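Local coordinates for protein CytC3 (Streptomyces sp., PDB 3GJB) that probably chlorinates a carrier-protein-bound amino acid as a non-haem iron(II), 2-oxoglutarate-dependent halogenase of the phytanoyl-CoA dioxygenase family, at residues N9-P14 with I86-G91; H80-E85 with V289-V294; N97-R102 with V261-Q266. One frame throughout, in Å; residues are numbered along the deposited sequence.

Interaction 1: residues N9-P14 with I86-G91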
ATOM      1  N   ASN A   9      -5.412   7.139  19.697  1.00 62.58           N
ATOM      2  CA  ASN A   9      -4.320   6.191  19.533  1.00 61.46           C
ATOM      3  C   ASN A   9      -4.866   4.915  18.895  1.00 60.51           C
ATOM      4  O   ASN A   9      -5.864   4.362  19.363  1.00 60.84           O
ATOM      5  CB  ASN A   9      -3.715   5.886  20.906  1.00 62.01           C
ATOM      6  CG  ASN A   9      -2.544   4.931  20.837  1.00 63.07           C
ATOM      7  OD1 ASN A   9      -2.669   3.811  20.345  1.00 62.21           O
ATOM      8  ND2 ASN A   9      -1.396   5.368  21.344  1.00 63.81           N
ATOM      9  N   PHE A  10      -4.230   4.449  17.822  1.00 57.23           N
ATOM     10  CA  PHE A  10      -4.705   3.236  17.174  1.00 55.51           C
ATOM     11  C   PHE A  10      -3.671   2.118  17.123  1.00 55.18           C
ATOM     12  O   PHE A  10      -3.724   1.257  16.248  1.00 55.87           O
ATOM     13  CB  PHE A  10      -5.205   3.540  15.761  1.00 52.86           C
ATOM     14  CG  PHE A  10      -6.280   4.581  15.712  1.00 51.93           C
ATOM     15  CD1 PHE A  10      -5.954   5.931  15.638  1.00 51.86           C
ATOM     16  CD2 PHE A  10      -7.620   4.219  15.759  1.00 52.35           C
ATOM     17  CE1 PHE A  10      -6.948   6.905  15.612  1.00 49.22           C
ATOM     18  CE2 PHE A  10      -8.625   5.189  15.734  1.00 50.29           C
ATOM     19  CZ  PHE A  10      -8.284   6.530  15.661  1.00 50.65           C
ATOM     20  N   THR A  11      -2.735   2.124  18.063  1.00 54.08           N
ATOM     21  CA  THR A  11      -1.715   1.086  18.104  1.00 54.19           C
ATOM     22  C   THR A  11      -2.401  -0.242  18.410  1.00 53.54           C
ATOM     23  O   THR A  11      -3.453  -0.268  19.039  1.00 53.94           O
ATOM     24  CB  THR A  11      -0.668   1.375  19.193  1.00 54.16           C
ATOM     25  OG1 THR A  11      -1.277   1.256  20.482  1.00 56.98           O
ATOM     26  CG2 THR A  11      -0.123   2.780  19.039  1.00 53.22           C
ATOM     27  N   PHE A  12      -1.817  -1.344  17.958  1.00 53.02           N
ATOM     28  CA  PHE A  12      -2.405  -2.654  18.209  1.00 53.17           C
ATOM     29  C   PHE A  12      -2.119  -3.159  19.616  1.00 54.54           C
ATOM     30  O   PHE A  12      -1.117  -2.800  20.233  1.00 54.26           O
ATOM     31  CB  PHE A  12      -1.873  -3.696  17.223  1.00 51.28           C
ATOM     32  CG  PHE A  12      -2.488  -3.628  15.858  1.00 49.13           C
ATOM     33  CD1 PHE A  12      -3.872  -3.629  15.700  1.00 47.58           C
ATOM     34  CD2 PHE A  12      -1.679  -3.640  14.722  1.00 46.58           C
ATOM     35  CE1 PHE A  12      -4.444  -3.652  14.427  1.00 46.33           C
ATOM     36  CE2 PHE A  12      -2.239  -3.663  13.444  1.00 45.55           C
ATOM     37  CZ  PHE A  12      -3.625  -3.670  13.297  1.00 46.78           C
ATOM     38  N   SER A  13      -3.012  -4.007  20.107  1.00 56.96           N
ATOM     39  CA  SER A  13      -2.870  -4.605  21.423  1.00 59.50           C
ATOM     40  C   SER A  13      -1.857  -5.732  21.278  1.00 60.58           C
ATOM     41  O   SER A  13      -1.550  -6.157  20.165  1.00 59.93           O
ATOM     42  CB  SER A  13      -4.205  -5.195  21.885  1.00 60.56           C
ATOM     43  OG  SER A  13      -4.540  -6.354  21.131  1.00 61.58           O
ATOM     44  N   PRO A  14      -1.321  -6.231  22.399  1.00 62.52           N
ATOM     45  CA  PRO A  14      -0.347  -7.322  22.313  1.00 63.02           C
ATOM     46  C   PRO A  14      -0.998  -8.542  21.670  1.00 63.67           C
ATOM     47  O   PRO A  14      -0.339  -9.336  21.003  1.00 64.38           O
ATOM     48  CB  PRO A  14       0.021  -7.566  23.773  1.00 63.36           C
ATOM     49  CG  PRO A  14      -0.136  -6.197  24.386  1.00 63.25           C
ATOM     50  CD  PRO A  14      -1.437  -5.735  23.782  1.00 62.73           C
ATOM     51  N   ILE A  86      -4.059   4.127  10.272  1.00 40.61           N
ATOM     52  CA  ILE A  86      -3.173   3.266   9.512  1.00 40.01           C
ATOM     53  C   ILE A  86      -1.820   3.235  10.204  1.00 40.53           C
ATOM     54  O   ILE A  86      -1.354   2.181  10.643  1.00 40.28           O
ATOM     55  CB  ILE A  86      -3.004   3.771   8.061  1.00 39.35           C
ATOM     56  CG1 ILE A  86      -4.280   3.481   7.262  1.00 37.79           C
ATOM     57  CG2 ILE A  86      -1.792   3.104   7.406  1.00 39.07           C
ATOM     58  CD1 ILE A  86      -4.245   3.978   5.835  1.00 35.42           C
ATOM     59  N   VAL A  87      -1.216   4.412  10.325  1.00 41.34           N
ATOM     60  CA  VAL A  87       0.100   4.579  10.935  1.00 42.45           C
ATOM     61  C   VAL A  87       0.298   3.982  12.329  1.00 42.56           C
ATOM     62  O   VAL A  87       1.279   3.278  12.557  1.00 39.72           O
ATOM     63  CB  VAL A  87       0.472   6.062  10.981  1.00 44.01           C
ATOM     64  CG1 VAL A  87       1.840   6.234  11.607  1.00 46.74           C
ATOM     65  CG2 VAL A  87       0.439   6.636   9.576  1.00 43.44           C
ATOM     66  N   ASP A  88      -0.604   4.259  13.265  1.00 42.26           N
ATOM     67  CA  ASP A  88      -0.437   3.699  14.606  1.00 46.03           C
ATOM     68  C   ASP A  88      -0.424   2.179  14.547  1.00 44.79           C
ATOM     69  O   ASP A  88       0.286   1.530  15.308  1.00 47.19           O
ATOM     70  CB  ASP A  88      -1.557   4.143  15.566  1.00 49.12           C
ATOM     71  CG  ASP A  88      -1.532   5.636  15.866  1.00 49.50           C
ATOM     72  OD1 ASP A  88      -0.500   6.288  15.612  1.00 48.90           O
ATOM     73  OD2 ASP A  88      -2.553   6.150  16.369  1.00 53.09           O
ATOM     74  N   ARG A  89      -1.212   1.609  13.644  1.00 45.05           N
ATOM     75  CA  ARG A  89      -1.272   0.159  13.517  1.00 44.77           C
ATOM     76  C   ARG A  89      -0.007  -0.405  12.885  1.00 44.22           C
ATOM     77  O   ARG A  89       0.596  -1.332  13.417  1.00 45.01           O
ATOM     78  CB  ARG A  89      -2.503  -0.252  12.710  1.00 43.29           C
ATOM     79  CG  ARG A  89      -3.804  -0.097  13.481  1.00 43.93           C
ATOM     80  CD  ARG A  89      -5.005  -0.502  12.658  1.00 42.11           C
ATOM     81  NE  ARG A  89      -6.222  -0.523  13.461  1.00 43.36           N
ATOM     82  CZ  ARG A  89      -7.266   0.278  13.271  1.00 44.23           C
ATOM     83  NH1 ARG A  89      -7.256   1.186  12.304  1.00 44.70           N
ATOM     84  NH2 ARG A  89      -8.335   0.158  14.042  1.00 44.59           N
ATOM     85  N   VAL A  90       0.398   0.155  11.755  1.00 43.14           N
ATOM     86  CA  VAL A  90       1.603  -0.314  11.092  1.00 43.67           C
ATOM     87  C   VAL A  90       2.789  -0.131  12.040  1.00 44.76           C
ATOM     88  O   VAL A  90       3.658  -0.996  12.139  1.00 45.11           O
ATOM     89  CB  VAL A  90       1.852   0.471   9.791  1.00 42.23           C
ATOM     90  CG1 VAL A  90       3.161   0.037   9.155  1.00 40.47           C
ATOM     91  CG2 VAL A  90       0.706   0.240   8.830  1.00 40.30           C
ATOM     92  N   GLY A  91       2.798   0.999  12.745  1.00 45.44           N
ATOM     93  CA  GLY A  91       3.867   1.302  13.681  1.00 43.03           C
ATOM     94  C   GLY A  91       3.958   0.279  14.791  1.00 43.36           C
ATOM     95  O   GLY A  91       5.038   0.017  15.310  1.00 42.66           O
TER
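Asp88 and Arg89, adjacent on helix 84-94, receive the N-terminal segment around Phe10 and Phe12. The backbone N of Phe10 gives a hydrogen bond of 2.8 Å to Asp88 OD2, fairly straight at 155°; it meets the anti side of the carboxylate, 23° out of its plane. The same OD2 lies at the edge of the Phe10 ring, near CD1, while Asp88 OD1 is turned to a salt bridge with Arg315, so both carboxylate oxygens are engaged. Arg89 is extended from CG to NE (chi2 180°), which lays CB, CG and CD along the Phe12 ring. Its CG sits over one face of that ring, 3.8 Å from the centroid, a CH-pi contact offset toward the rim, and the same CG comes within 3.1 Å of Phe10 O. The guanidinium reaches beyond, where NH1 bonds to the carbonyls of Glu85 and Lys30. Next to Asp88, Thr11 CA makes a CA-H...O contact of 3.5 Å with Asp88 O. Asn9 OD1 accepts from Thr11 N (2.8 Å), an Asx turn, and from Thr11 OG1 (2.9 Å). The whole is an extended N-terminal arm laid across helix 84-94, leading to Ser13 as N-cap of helix 14-23.

Interaction 2: residues H80-E85 with V289-V294; sequences HIMRPE and VLTSGV
The last part of helix 75-82, just ahead of the bend into helix 84-94, packs against strand 289-292, an outermost strand of the antiparallel cupin sheet. Ile81, Met82, Val289 and Thr291 carry the contact. Ile81 sends its CD1 methyl to Val289 CG1 at 3.9 Å, the two side chains crossing at about a right angle. Its CG1 stands between the backbone N and the carbonyl carbon (chi1 63°), a rotation that swings the longer branch to the strand. CD1 also lies 4.0 Å from Thr291 OG1, placing the hydroxyl beside apolar atoms. That hydroxyl donates a long, weak hydrogen bond of 3.3 Å to Ile81 O, which is also hydrogen-bonded to Tyr260 OH; one carbonyl therefore has two hydroxyl partners, one from the edge strand and one from strand 253-262. Met82 approaches Thr291 alongside, the two side chains running in opposite directions. The bends of the methionine at chi2 (-57°) and chi3 bring its sulfur up to the strand beside Thr291: SD lies 3.5 Å from Thr291 OG1 and 4.1 Å from Val289 CG1, and CE ends 3.9 Å from Thr291 O. Phe312 touches both Met82 and Val289 and so extends this apolar patch. Away from the strand, Arg83, the N-cap residue of helix 84-94, makes a salt bridge from NH1 to Glu85 OE2 (2.9 Å), with the acceptor in the guanidinium plane and met on the syn side of the carboxylate; its NH2 has a second partner in Glu79. This is helix-on-sheet packing, in which Ile81 and Met82 bear on the outermost strand of a jelly-roll-like cupin sheet, consistent with the fold of the phytanoyl-CoA dioxygenase family.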
ATOM      1  N   HIS A  80      -4.501  10.084   3.404  1.00 36.86           N
ATOM      2  CA  HIS A  80      -4.775   8.677   3.643  1.00 36.62           C
ATOM      3  C   HIS A  80      -3.554   7.933   4.191  1.00 36.10           C
ATOM      4  O   HIS A  80      -3.649   7.255   5.210  1.00 36.23           O
ATOM      5  CB  HIS A  80      -5.258   8.012   2.344  1.00 37.60           C
ATOM      6  CG  HIS A  80      -5.966   6.710   2.565  1.00 39.04           C
ATOM      7  ND1 HIS A  80      -7.298   6.639   2.911  1.00 40.24           N
ATOM      8  CD2 HIS A  80      -5.506   5.436   2.577  1.00 38.47           C
ATOM      9  CE1 HIS A  80      -7.628   5.378   3.131  1.00 38.65           C
ATOM     10  NE2 HIS A  80      -6.557   4.629   2.935  1.00 38.63           N
ATOM     11  N   ILE A  81      -2.404   8.072   3.534  1.00 37.36           N
ATOM     12  CA  ILE A  81      -1.202   7.370   3.977  1.00 37.74           C
ATOM     13  C   ILE A  81      -0.656   7.896   5.299  1.00 39.24           C
ATOM     14  O   ILE A  81       0.153   7.234   5.953  1.00 39.83           O
ATOM     15  CB  ILE A  81      -0.087   7.392   2.880  1.00 38.62           C
ATOM     16  CG1 ILE A  81       0.368   8.823   2.584  1.00 38.49           C
ATOM     17  CG2 ILE A  81      -0.613   6.757   1.602  1.00 35.30           C
ATOM     18  CD1 ILE A  81       1.747   9.131   3.093  1.00 37.96           C
ATOM     19  N   MET A  82      -1.128   9.076   5.702  1.00 39.62           N
ATOM     20  CA  MET A  82      -0.718   9.701   6.963  1.00 38.55           C
ATOM     21  C   MET A  82      -1.667   9.366   8.123  1.00 38.52           C
ATOM     22  O   MET A  82      -1.354   9.600   9.294  1.00 35.97           O
ATOM     23  CB  MET A  82      -0.664  11.225   6.793  1.00 38.01           C
ATOM     24  CG  MET A  82       0.473  11.719   5.909  1.00 41.19           C
ATOM     25  SD  MET A  82       2.071  11.168   6.543  1.00 44.73           S
ATOM     26  CE  MET A  82       2.419  12.420   7.807  1.00 42.09           C
ATOM     27  N   ARG A  83      -2.830   8.824   7.793  1.00 39.05           N
ATOM     28  CA  ARG A  83      -3.826   8.495   8.805  1.00 40.41           C
ATOM     29  C   ARG A  83      -3.348   7.700  10.011  1.00 41.24           C
ATOM     30  O   ARG A  83      -2.664   6.683   9.875  1.00 41.29           O
ATOM     31  CB  ARG A  83      -5.005   7.775   8.152  1.00 42.80           C
ATOM     32  CG  ARG A  83      -6.079   8.726   7.690  1.00 45.21           C
ATOM     33  CD  ARG A  83      -6.824   9.247   8.897  1.00 49.57           C
ATOM     34  NE  ARG A  83      -7.622  10.424   8.590  1.00 51.63           N
ATOM     35  CZ  ARG A  83      -8.641  10.836   9.334  1.00 53.41           C
ATOM     36  NH1 ARG A  83      -8.983  10.158  10.425  1.00 51.99           N
ATOM     37  NH2 ARG A  83      -9.316  11.926   8.991  1.00 53.94           N
ATOM     38  N   PRO A  84      -3.692   8.180  11.219  1.00 40.97           N
ATOM     39  CA  PRO A  84      -3.336   7.555  12.496  1.00 41.04           C
ATOM     40  C   PRO A  84      -3.878   6.130  12.576  1.00 42.63           C
ATOM     41  O   PRO A  84      -3.235   5.240  13.144  1.00 42.87           O
ATOM     42  CB  PRO A  84      -3.993   8.477  13.523  1.00 40.25           C
ATOM     43  CG  PRO A  84      -3.864   9.808  12.880  1.00 37.43           C
ATOM     44  CD  PRO A  84      -4.260   9.523  11.446  1.00 39.52           C
ATOM     45  N   GLU A  85      -5.065   5.923  12.008  1.00 41.88           N
ATOM     46  CA  GLU A  85      -5.690   4.605  12.007  1.00 42.31           C
ATOM     47  C   GLU A  85      -4.812   3.617  11.237  1.00 42.13           C
ATOM     48  O   GLU A  85      -4.814   2.413  11.508  1.00 42.57           O
ATOM     49  CB  GLU A  85      -7.089   4.673  11.384  1.00 41.58           C
ATOM     50  CG  GLU A  85      -8.067   5.546  12.166  1.00 44.39           C
ATOM     51  CD  GLU A  85      -7.978   7.030  11.817  1.00 46.77           C
ATOM     52  OE1 GLU A  85      -6.907   7.491  11.361  1.00 47.36           O
ATOM     53  OE2 GLU A  85      -8.986   7.740  12.011  1.00 46.31           O
ATOM     54  N   VAL A 289       7.754   8.884   2.029  1.00 42.29           N
ATOM     55  CA  VAL A 289       7.203   9.827   2.985  1.00 40.70           C
ATOM     56  C   VAL A 289       7.380   9.355   4.412  1.00 41.84           C
ATOM     57  O   VAL A 289       6.990   8.238   4.751  1.00 42.31           O
ATOM     58  CB  VAL A 289       5.700  10.060   2.707  1.00 41.76           C
ATOM     59  CG1 VAL A 289       5.082  10.933   3.798  1.00 40.15           C
ATOM     60  CG2 VAL A 289       5.531  10.713   1.346  1.00 37.68           C
ATOM     61  N   LEU A 290       7.991  10.199   5.246  1.00 42.47           N
ATOM     62  CA  LEU A 290       8.180   9.853   6.650  1.00 43.20           C
ATOM     63  C   LEU A 290       6.828  10.083   7.311  1.00 43.70           C
ATOM     64  O   LEU A 290       6.427  11.208   7.588  1.00 43.34           O
ATOM     65  CB  LEU A 290       9.245  10.730   7.315  1.00 42.39           C
ATOM     66  CG  LEU A 290       9.480  10.392   8.796  1.00 41.62           C
ATOM     67  CD1 LEU A 290      10.021   8.982   8.929  1.00 39.12           C
ATOM     68  CD2 LEU A 290      10.449  11.383   9.407  1.00 40.04           C
ATOM     69  N   THR A 291       6.138   8.985   7.561  1.00 43.85           N
ATOM     70  CA  THR A 291       4.809   8.991   8.137  1.00 44.13           C
ATOM     71  C   THR A 291       4.752   9.201   9.649  1.00 45.10           C
ATOM     72  O   THR A 291       3.747   9.672  10.195  1.00 43.71           O
ATOM     73  CB  THR A 291       4.130   7.684   7.735  1.00 44.22           C
ATOM     74  OG1 THR A 291       3.372   7.906   6.539  1.00 46.55           O
ATOM     75  CG2 THR A 291       3.283   7.145   8.833  1.00 43.65           C
ATOM     76  N   SER A 292       5.834   8.850  10.327  1.00 45.10           N
ATOM     77  CA  SER A 292       5.902   9.012  11.769  1.00 43.85           C
ATOM     78  C   SER A 292       7.348   8.876  12.195  1.00 42.70           C
ATOM     79  O   SER A 292       8.188   8.441  11.409  1.00 41.05           O
ATOM     80  CB  SER A 292       5.062   7.945  12.457  1.00 44.73           C
ATOM     81  OG  SER A 292       5.476   6.656  12.048  1.00 46.56           O
ATOM     82  N   GLY A 293       7.628   9.253  13.439  1.00 42.16           N
ATOM     83  CA  GLY A 293       8.977   9.163  13.963  1.00 41.60           C
ATOM     84  C   GLY A 293       9.951  10.106  13.288  1.00 41.32           C
ATOM     85  O   GLY A 293       9.600  11.218  12.896  1.00 42.65           O
ATOM     86  N   VAL A 294      11.189   9.655  13.149  1.00 42.12           N
ATOM     87  CA  VAL A 294      12.231  10.457  12.528  1.00 42.32           C
ATOM     88  C   VAL A 294      13.075   9.562  11.656  1.00 42.98           C
ATOM     89  O   VAL A 294      13.085   8.344  11.834  1.00 43.35           O
ATOM     90  CB  VAL A 294      13.165  11.089  13.579  1.00 42.15           C
ATOM     91  CG1 VAL A 294      12.406  12.074  14.429  1.00 38.62           C
ATOM     92  CG2 VAL A 294      13.778   9.991  14.449  1.00 40.79           C
TER

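Interaction 3: residues N97-R102 with V261-Q266. With AKG (2-oxoglutaric acid), chain E.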
ATOM      1  N   ASN A  97       9.186   4.635  13.313  1.00 47.77           N
ATOM      2  CA  ASN A  97       9.836   5.400  12.252  1.00 47.75           C
ATOM      3  C   ASN A  97       9.389   4.753  10.950  1.00 47.18           C
ATOM      4  O   ASN A  97      10.037   3.832  10.456  1.00 46.63           O
ATOM      5  CB  ASN A  97      11.359   5.331  12.385  1.00 48.62           C
ATOM      6  CG  ASN A  97      11.858   5.988  13.650  1.00 51.82           C
ATOM      7  OD1 ASN A  97      11.533   7.144  13.933  1.00 53.19           O
ATOM      8  ND2 ASN A  97      12.655   5.257  14.423  1.00 52.02           N
ATOM      9  N   LEU A  98       8.281   5.241  10.398  1.00 46.43           N
ATOM     10  CA  LEU A  98       7.719   4.657   9.190  1.00 44.56           C
ATOM     11  C   LEU A  98       7.758   5.468   7.920  1.00 43.31           C
ATOM     12  O   LEU A  98       7.513   6.674   7.916  1.00 42.23           O
ATOM     13  CB  LEU A  98       6.268   4.265   9.433  1.00 47.14           C
ATOM     14  CG  LEU A  98       5.967   3.170  10.445  1.00 50.08           C
ATOM     15  CD1 LEU A  98       4.450   3.052  10.592  1.00 50.90           C
ATOM     16  CD2 LEU A  98       6.576   1.849   9.980  1.00 49.43           C
ATOM     17  N   LEU A  99       8.039   4.763   6.831  1.00 41.88           N
ATOM     18  CA  LEU A  99       8.082   5.347   5.506  1.00 40.79           C
ATOM     19  C   LEU A  99       7.014   4.695   4.640  1.00 41.10           C
ATOM     20  O   LEU A  99       6.824   3.475   4.679  1.00 39.04           O
ATOM     21  CB  LEU A  99       9.433   5.097   4.837  1.00 38.30           C
ATOM     22  CG  LEU A  99      10.687   5.734   5.427  1.00 38.68           C
ATOM     23  CD1 LEU A  99      11.906   5.290   4.610  1.00 33.87           C
ATOM     24  CD2 LEU A  99      10.537   7.254   5.402  1.00 36.57           C
ATOM     25  N   CYS A 100       6.301   5.518   3.885  1.00 39.56           N
ATOM     26  CA  CYS A 100       5.331   5.013   2.941  1.00 38.49           C
ATOM     27  C   CYS A 100       6.093   5.227   1.644  1.00 37.18           C
ATOM     28  O   CYS A 100       6.303   6.363   1.222  1.00 37.51           O
ATOM     29  CB  CYS A 100       4.050   5.839   2.933  1.00 38.19           C
ATOM     30  SG  CYS A 100       2.897   5.247   1.671  1.00 40.54           S
ATOM     31  N   TRP A 101       6.532   4.142   1.022  1.00 38.47           N
ATOM     32  CA  TRP A 101       7.313   4.261  -0.205  1.00 39.09           C
ATOM     33  C   TRP A 101       6.494   4.025  -1.469  1.00 38.72           C
ATOM     34  O   TRP A 101       6.998   4.175  -2.586  1.00 37.18           O
ATOM     35  CB  TRP A 101       8.487   3.284  -0.168  1.00 37.66           C
ATOM     36  CG  TRP A 101       8.053   1.857  -0.203  1.00 35.34           C
ATOM     37  CD1 TRP A 101       7.553   1.121   0.834  1.00 34.52           C
ATOM     38  CD2 TRP A 101       8.051   0.999  -1.342  1.00 34.14           C
ATOM     39  NE1 TRP A 101       7.243  -0.146   0.408  1.00 33.41           N
ATOM     40  CE2 TRP A 101       7.541  -0.249  -0.925  1.00 34.73           C
ATOM     41  CE3 TRP A 101       8.433   1.162  -2.680  1.00 33.94           C
ATOM     42  CZ2 TRP A 101       7.402  -1.331  -1.803  1.00 36.25           C
ATOM     43  CZ3 TRP A 101       8.296   0.088  -3.552  1.00 32.53           C
ATOM     44  CH2 TRP A 101       7.785  -1.142  -3.110  1.00 34.22           C
ATOM     45  N   ARG A 102       5.230   3.657  -1.298  1.00 39.84           N
ATOM     46  CA  ARG A 102       4.378   3.423  -2.455  1.00 39.50           C
ATOM     47  C   ARG A 102       2.911   3.190  -2.146  1.00 38.54           C
ATOM     48  O   ARG A 102       2.537   2.707  -1.071  1.00 38.03           O
ATOM     49  CB  ARG A 102       4.894   2.224  -3.253  1.00 41.41           C
ATOM     50  CG  ARG A 102       4.046   1.902  -4.480  1.00 45.92           C
ATOM     51  CD  ARG A 102       4.912   1.659  -5.696  1.00 45.53           C
ATOM     52  NE  ARG A 102       5.308   0.268  -5.805  1.00 48.05           N
ATOM     53  CZ  ARG A 102       6.197  -0.189  -6.677  1.00 48.86           C
ATOM     54  NH1 ARG A 102       6.801   0.629  -7.520  1.00 47.97           N
ATOM     55  NH2 ARG A 102       6.460  -1.481  -6.721  1.00 52.14           N
ATOM     56  N   VAL A 261       7.635   0.716   5.133  1.00 40.89           N
ATOM     57  CA  VAL A 261       8.887   0.106   5.563  1.00 41.96           C
ATOM     58  C   VAL A 261       9.530   0.999   6.622  1.00 42.71           C
ATOM     59  O   VAL A 261       9.417   2.229   6.571  1.00 41.68           O
ATOM     60  CB  VAL A 261       9.916  -0.044   4.410  1.00 40.95           C
ATOM     61  CG1 VAL A 261       9.475  -1.130   3.448  1.00 39.44           C
ATOM     62  CG2 VAL A 261      10.104   1.292   3.698  1.00 38.11           C
ATOM     63  N   PRO A 262      10.178   0.389   7.623  1.00 43.66           N
ATOM     64  CA  PRO A 262      10.823   1.216   8.645  1.00 43.84           C
ATOM     65  C   PRO A 262      11.933   2.012   7.958  1.00 42.29           C
ATOM     66  O   PRO A 262      12.330   1.686   6.841  1.00 43.02           O
ATOM     67  CB  PRO A 262      11.347   0.186   9.651  1.00 44.05           C
ATOM     68  CG  PRO A 262      11.547  -1.045   8.813  1.00 46.53           C
ATOM     69  CD  PRO A 262      10.312  -1.040   7.938  1.00 44.35           C
ATOM     70  N   THR A 263      12.420   3.055   8.620  1.00 43.30           N
ATOM     71  CA  THR A 263      13.455   3.921   8.057  1.00 42.20           C
ATOM     72  C   THR A 263      14.794   3.277   7.678  1.00 40.80           C
ATOM     73  O   THR A 263      15.455   3.732   6.743  1.00 38.88           O
ATOM     74  CB  THR A 263      13.722   5.112   9.002  1.00 42.77           C
ATOM     75  OG1 THR A 263      13.918   4.630  10.340  1.00 41.34           O
ATOM     76  CG2 THR A 263      12.545   6.074   8.979  1.00 41.08           C
ATOM     77  N   GLN A 264      15.192   2.225   8.384  1.00 39.82           N
ATOM     78  CA  GLN A 264      16.458   1.567   8.078  1.00 42.52           C
ATOM     79  C   GLN A 264      16.427   0.834   6.739  1.00 44.38           C
ATOM     80  O   GLN A 264      17.467   0.383   6.247  1.00 44.97           O
ATOM     81  CB  GLN A 264      16.837   0.561   9.165  1.00 42.44           C
ATOM     82  CG  GLN A 264      15.894  -0.618   9.253  1.00 43.13           C
ATOM     83  CD  GLN A 264      14.751  -0.352  10.199  1.00 45.16           C
ATOM     84  OE1 GLN A 264      14.276   0.779  10.312  1.00 46.78           O
ATOM     85  NE2 GLN A 264      14.294  -1.393  10.881  1.00 44.37           N
ATOM     86  N   VAL A 265      15.241   0.702   6.151  1.00 44.56           N
ATOM     87  CA  VAL A 265      15.126   0.012   4.873  1.00 41.95           C
ATOM     88  C   VAL A 265      15.485   0.941   3.722  1.00 43.00           C
ATOM     89  O   VAL A 265      15.162   2.124   3.737  1.00 43.55           O
ATOM     90  CB  VAL A 265      13.696  -0.538   4.661  1.00 41.10           C
ATOM     91  CG1 VAL A 265      13.563  -1.163   3.276  1.00 38.19           C
ATOM     92  CG2 VAL A 265      13.375  -1.559   5.745  1.00 40.06           C
ATOM     93  N   GLN A 266      16.168   0.395   2.726  1.00 43.88           N
ATOM     94  CA  GLN A 266      16.552   1.171   1.559  1.00 46.10           C
ATOM     95  C   GLN A 266      15.508   0.977   0.456  1.00 46.13           C
ATOM     96  O   GLN A 266      15.238  -0.146   0.028  1.00 47.16           O
ATOM     97  CB  GLN A 266      17.929   0.720   1.062  1.00 48.52           C
ATOM     98  CG  GLN A 266      18.357   1.357  -0.254  1.00 52.00           C
ATOM     99  CD  GLN A 266      18.608   2.851  -0.128  1.00 54.12           C
ATOM    100  OE1 GLN A 266      19.495   3.280   0.616  1.00 56.89           O
ATOM    101  NE2 GLN A 266      17.829   3.650  -0.852  1.00 51.44           N
TER
HETATM  102  C1  AKG E 322       6.777  -3.789  -9.435  1.00 58.24           C
HETATM  103  O1  AKG E 322       6.448  -2.634  -9.245  1.00 54.95           O
HETATM  104  O2  AKG E 322       7.260  -4.143 -10.634  1.00 53.94           O
HETATM  105  C2  AKG E 322       6.637  -4.821  -8.340  1.00 61.40           C
HETATM  106  O5  AKG E 322       6.966  -5.978  -8.553  1.00 56.14           O
HETATM  107  C3  AKG E 322       6.075  -4.408  -6.986  1.00 64.94           C
HETATM  108  C4  AKG E 322       5.980  -5.578  -5.990  1.00 69.48           C
HETATM  109  C5  AKG E 322       5.378  -5.110  -4.665  1.00 73.92           C
HETATM  110  O3  AKG E 322       5.046  -3.950  -4.501  1.00 73.74           O
HETATM  111  O4  AKG E 322       5.201  -5.996  -3.663  1.00 76.62           O
HETATM  112  O   HOH W   1      13.870   3.134  12.493  1.00 51.96           O
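Backbone bonds join Leu99 and Val261 as a hydrogen-bonded antiparallel pair: Leu99 N to Val261 O and Val261 N to Leu99 O, each 2.9 Å. Thr263 N adds a more bent bond of 3.1 Å (136°) to Asn97 O, where strand 253-262 leaves the sheet in a type I turn from Pro262 to Val265. Apolar contacts lie on the face carrying Leu99 and Val261. Leu99 CG meets Thr263 CG2, and Val261 presents both methyls to the five-membered part of Trp101, CG2 lying 3.8 Å from CD1. Trp101 CG stands between backbone N and carbonyl carbon (chi1 67°), which turns the indole toward Val261; its NE1 bonds to Thr146 OG1, and its CZ3 lies over one guanidinium face of Arg102. Were the indole cut back to an alanine, the Val261 methyls and that guanidinium face would probably lose their aromatic neighbour, and Thr146 its indole donor. Among polar contacts, a water takes a bond from Asn97 ND2 and lies 2.6 Å from Thr263 OG1, while donating to Gln264 OE1. Asn97 OD1 instead accepts from Val294 N. The approach of Arg102 NH2 to O1 of a bound 2-oxoglutarate is a weak bond of doubtful geometry. The pair lies inside the antiparallel sheet: strand 98-108 is flanked by 253-262 and 289-292, strand 132-133 packs on Trp101 and Val261, and helix 84-94 touches Leu98 and Pro262.

Interactions 1 and 2 lie with centres about 11 Å apart and share helix 84-94; interactions 2 and 3, centres about 10 Å apart, meet in the antiparallel sheet, where strands 289-292 and 98-108 are neighbours, with Thr291 N hydrogen-bonded to Leu98 O. Interactions 1 and 3 have their centres about 16 Å apart and are joined by Leu98 packing against Val87, Val90 and Gly91 of the helix. Along the chain, the segments of interactions 1 and 2 alternate, interaction 1 closes before interaction 3 opens, and interaction 3 is nested within the loop closed by interaction 2. Together they tie the N-terminal arm, the helical layer and the C-terminal edge strand to the cupin core.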